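Local coordinates for NAD-dependent epimerase/dehydratase (Bacteroides thetaiotaomicron, PDB 3DHN), which probably binds NAD or NADP through a Rossmann-type fold and may act as an oxidoreductase or epimerase, though its substrate is not established, at residues A[133-136]-A[137-141]; A[142-146]-A[147-151]. One frame throughout, in Å; residues are numbered along the deposited sequence.

Contact 1: residues A[133-136]-A[137-141]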
# COMPACT_ATOMS: atom_id res chain seq x y z
N ASN A 133 -4.14 16.94 13.19
CA ASN A 133 -4.61 15.70 13.79
C ASN A 133 -4.04 14.38 13.25
O ASN A 133 -4.09 13.37 13.95
CB ASN A 133 -6.15 15.71 13.81
CG ASN A 133 -6.77 14.55 13.07
OD1 ASN A 133 -6.92 14.59 11.84
ND2 ASN A 133 -7.15 13.51 13.80
N ILE A 134 -3.46 14.37 12.06
CA ILE A 134 -2.90 13.13 11.52
C ILE A 134 -1.40 13.18 11.21
O ILE A 134 -0.83 12.21 10.71
CB ILE A 134 -3.63 12.69 10.23
CG1 ILE A 134 -3.32 13.65 9.07
CG2 ILE A 134 -5.13 12.63 10.49
CD1 ILE A 134 -3.95 13.24 7.74
N LEU A 135 -0.75 14.30 11.53
CA LEU A 135 0.68 14.46 11.26
C LEU A 135 1.56 13.35 11.84
O LEU A 135 2.45 12.85 11.16
CB LEU A 135 1.16 15.82 11.78
CG LEU A 135 2.61 16.22 11.44
CD1 LEU A 135 2.81 16.21 9.92
CD2 LEU A 135 2.91 17.60 12.02
N PRO A 136 1.32 12.95 13.10
CA PRO A 136 2.13 11.89 13.72
C PRO A 136 2.22 10.61 12.88
O PRO A 136 3.32 10.07 12.67
CB PRO A 136 1.42 11.65 15.05
CG PRO A 136 0.86 13.01 15.38
CD PRO A 136 0.32 13.48 14.05
N GLY A 137 1.08 10.13 12.40
CA GLY A 137 1.08 8.92 11.59
C GLY A 137 1.70 9.14 10.23
O GLY A 137 2.36 8.25 9.69
N VAL A 138 1.48 10.31 9.66
CA VAL A 138 2.04 10.63 8.35
C VAL A 138 3.57 10.61 8.41
O VAL A 138 4.22 10.09 7.52
CB VAL A 138 1.56 12.02 7.85
CG1 VAL A 138 2.32 12.43 6.59
CG2 VAL A 138 0.06 11.97 7.55
N LYS A 139 4.12 11.19 9.47
CA LYS A 139 5.56 11.25 9.65
C LYS A 139 6.21 9.88 9.80
O LYS A 139 7.29 9.62 9.26
CB LYS A 139 5.91 12.09 10.88
CG LYS A 139 5.71 13.60 10.73
CD LYS A 139 6.92 14.35 11.29
CE LYS A 139 6.67 15.84 11.46
NZ LYS A 139 6.26 16.17 12.86
N ALA A 140 5.54 9.00 10.55
CA ALA A 140 6.04 7.66 10.80
C ALA A 140 6.09 6.82 9.53
O ALA A 140 7.04 6.07 9.31
CB ALA A 140 5.16 6.96 11.85
N LEU A 141 5.07 6.95 8.69
CA LEU A 141 5.03 6.20 7.45
C LEU A 141 6.11 6.73 6.50
O LEU A 141 6.80 5.96 5.83
CB LEU A 141 3.65 6.31 6.81
CG LEU A 141 3.43 5.52 5.52
CD1 LEU A 141 3.97 4.11 5.64
CD2 LEU A 141 1.93 5.50 5.23

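Contact 2: residues A[142-146]-A[147-151]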
# COMPACT_ATOMS: atom_id res chain seq x y z
N GLY A 142 6.27 8.05 6.48
CA GLY A 142 7.27 8.64 5.62
C GLY A 142 8.67 8.30 6.06
O GLY A 142 9.57 8.12 5.24
N GLU A 143 8.86 8.20 7.38
CA GLU A 143 10.16 7.88 7.95
C GLU A 143 10.56 6.44 7.69
O GLU A 143 11.74 6.13 7.53
CB GLU A 143 10.17 8.16 9.45
CG GLU A 143 11.37 8.99 9.89
CD GLU A 143 11.21 10.47 9.58
OE1 GLU A 143 10.74 11.22 10.46
OE2 GLU A 143 11.55 10.88 8.45
N PHE A 144 9.58 5.54 7.66
CA PHE A 144 9.88 4.14 7.39
C PHE A 144 10.49 3.98 6.00
O PHE A 144 11.50 3.31 5.84
CB PHE A 144 8.62 3.28 7.48
CG PHE A 144 8.87 1.83 7.20
CD1 PHE A 144 9.65 1.07 8.08
CD2 PHE A 144 8.37 1.24 6.05
CE1 PHE A 144 9.93 -0.26 7.80
CE2 PHE A 144 8.65 -0.10 5.77
CZ PHE A 144 9.43 -0.85 6.64
N TYR A 145 9.87 4.61 5.01
CA TYR A 145 10.34 4.55 3.63
C TYR A 145 11.73 5.17 3.51
O TYR A 145 12.67 4.54 3.03
CB TYR A 145 9.35 5.29 2.71
CG TYR A 145 9.91 5.73 1.37
CD1 TYR A 145 10.35 4.79 0.43
CD2 TYR A 145 10.02 7.08 1.04
CE1 TYR A 145 10.89 5.19 -0.80
CE2 TYR A 145 10.55 7.50 -0.19
CZ TYR A 145 10.99 6.54 -1.10
OH TYR A 145 11.54 6.93 -2.30
N LEU A 146 11.84 6.41 3.98
CA LEU A 146 13.09 7.16 3.91
C LEU A 146 14.28 6.56 4.66
O LEU A 146 15.40 6.55 4.15
CB LEU A 146 12.85 8.58 4.44
CG LEU A 146 12.85 9.79 3.51
CD1 LEU A 146 12.52 9.40 2.07
CD2 LEU A 146 11.85 10.81 4.05
N ASN A 147 14.04 6.06 5.87
CA ASN A 147 15.14 5.52 6.67
C ASN A 147 15.31 4.01 6.70
O ASN A 147 16.30 3.51 7.22
CB ASN A 147 15.03 6.06 8.11
CG ASN A 147 15.05 7.59 8.17
OD1 ASN A 147 15.85 8.24 7.50
ND2 ASN A 147 14.17 8.15 8.99
N PHE A 148 14.35 3.27 6.14
CA PHE A 148 14.45 1.82 6.12
C PHE A 148 14.32 1.22 4.72
O PHE A 148 15.21 0.50 4.28
CB PHE A 148 13.42 1.18 7.05
CG PHE A 148 13.71 1.40 8.51
CD1 PHE A 148 13.20 2.51 9.17
CD2 PHE A 148 14.51 0.50 9.21
CE1 PHE A 148 13.48 2.72 10.52
CE2 PHE A 148 14.79 0.70 10.57
CZ PHE A 148 14.27 1.81 11.22
N LEU A 149 13.23 1.52 4.03
CA LEU A 149 13.03 0.97 2.70
C LEU A 149 14.12 1.37 1.72
O LEU A 149 14.57 0.55 0.92
CB LEU A 149 11.67 1.38 2.13
CG LEU A 149 10.45 0.57 2.62
CD1 LEU A 149 9.22 0.98 1.82
CD2 LEU A 149 10.71 -0.92 2.45
N MSE A 150 14.57 2.62 1.79
CA MSE A 150 15.60 3.10 0.88
C MSE A 150 16.93 2.38 0.97
O MSE A 150 17.78 2.54 0.09
CB MSE A 150 15.81 4.61 1.08
CG MSE A 150 14.76 5.47 0.41
SE MSE A 150 14.63 5.16 -1.51
CE MSE A 150 15.99 6.40 -2.13
N LYS A 151 17.12 1.56 2.00
CA LYS A 151 18.37 0.83 2.15
C LYS A 151 18.21 -0.67 1.95
O LYS A 151 19.19 -1.41 1.97
CB LYS A 151 18.97 1.09 3.54
CG LYS A 151 19.41 2.53 3.74
CD LYS A 151 19.80 2.78 5.19
CE LYS A 151 19.80 4.26 5.51
NZ LYS A 151 19.37 4.47 6.91

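Contact 1: residues A[133-136]-A[137-141]
Leu135 and Lys139 meet one helical turn apart, and theirs is the main side-chain contact here. The aliphatic part of the lysine runs past the isobutyl group: Lys139 CG is 4.0 Å from Leu135 CD1, and the ammonium end folds back until NZ comes within 3.7 Å of Leu135 CD2. Two bends of the lysine chain, at chi2 (-135°) and chi4 (96°), make this possible by turning the terminal nitrogen toward the start of the helix. A long, flexible lysine suits a partly exposed position, since its methylenes can cover a leucine. With alanine at Leu135, the methylenes of Lys139 are likely to lose their apolar partner and the bent chain to turn more freely. The second apolar pair is looser, Ile134 CG1 lying 4.1 Å from Val138 CG2. Val138 CG2 also comes within 3.3 Å of Ile134 O. Val138 further touches Met125 and Val130, and Leu135 touches Val130, so the start of the helix lies against the loop residues before it.

The backbone supplies the polar part. Val138 N donates to Ile134 O, Lys139 N to Leu135 O at 2.9 Å, and Ala140 N to Pro136 O at 3.3 Å. Pro136 has no N-H to give, which costs nothing in the first turn, where amide hydrogens have no earlier carbonyl of the helix to reach; its ring also restricts phi to a helical value. Successive i to i+4 bonds of this kind, with proline in the opening turn, are characteristic of the N-terminal end of an alpha-helix, here helix 135-149 of the Rossmann-type domain.

Contact 2: residues A[142-146]-A[147-151]
Phe144 O accepts two backbone hydrogen bonds, from Phe148 N at 2.9 Å and from Leu149 N at 3.1 Å. The Leu149 donor lies in the carbonyl plane, while that of Phe148 is tilted 34° from it. Met150 N then reaches back five residues to Tyr145 O at 3.0 Å, so the last turn widens from alpha to pi type.

The Phe144 and Phe148 rings are nearly parallel (20°) but slid so far apart that they barely overlap; the closer touch is Phe144 CE1 to Phe148 CB, 3.8 Å. Phe144 CE2 meets Leu149 CG at 3.7 Å. The buried Phe144 and Leu149 suit the inner side of helix 135-149, which packs in this Rossmann-type fold against helix 87-101, through Leu93 and Ile96, and against strand 156-161, through Trp157 and Phe159. Phe148, though largely exposed, touches Ile89 and Leu93.

Tyr145 and Met150, present as selenomethionine, form a Met-aromatic contact. The bend at chi2 (-58°) brings SE of Met150 to the Tyr145 ring, 4.6 Å from its centroid and oblique to its normal, while CG lies over one face, offset toward the rim. On the more exposed side, which suits polar side chains, Asn147 lies tightly alongside Glu143, and Lys151 NZ donates to Asn147 O.

Contacts 1 and 2 are successive parts of helix 135-149, their centres about 14 Å apart, and Leu141 and Gly142 join them directly. Contact 1 is the surface-lying start of the helix, its centre about 16 Å from the middle of the chain; contact 2 sits slightly deeper, at about 14 Å, with more buried residues. Met125 links the two, touching Val138 in the first and Leu146 in the second. The i to i+4 bonding at the start of the helix thus gives way to a pi-type turn in 147-149, just before the chain leads on to strand 156-161 of the central sheet. Neither contact includes an identified cofactor or substrate site.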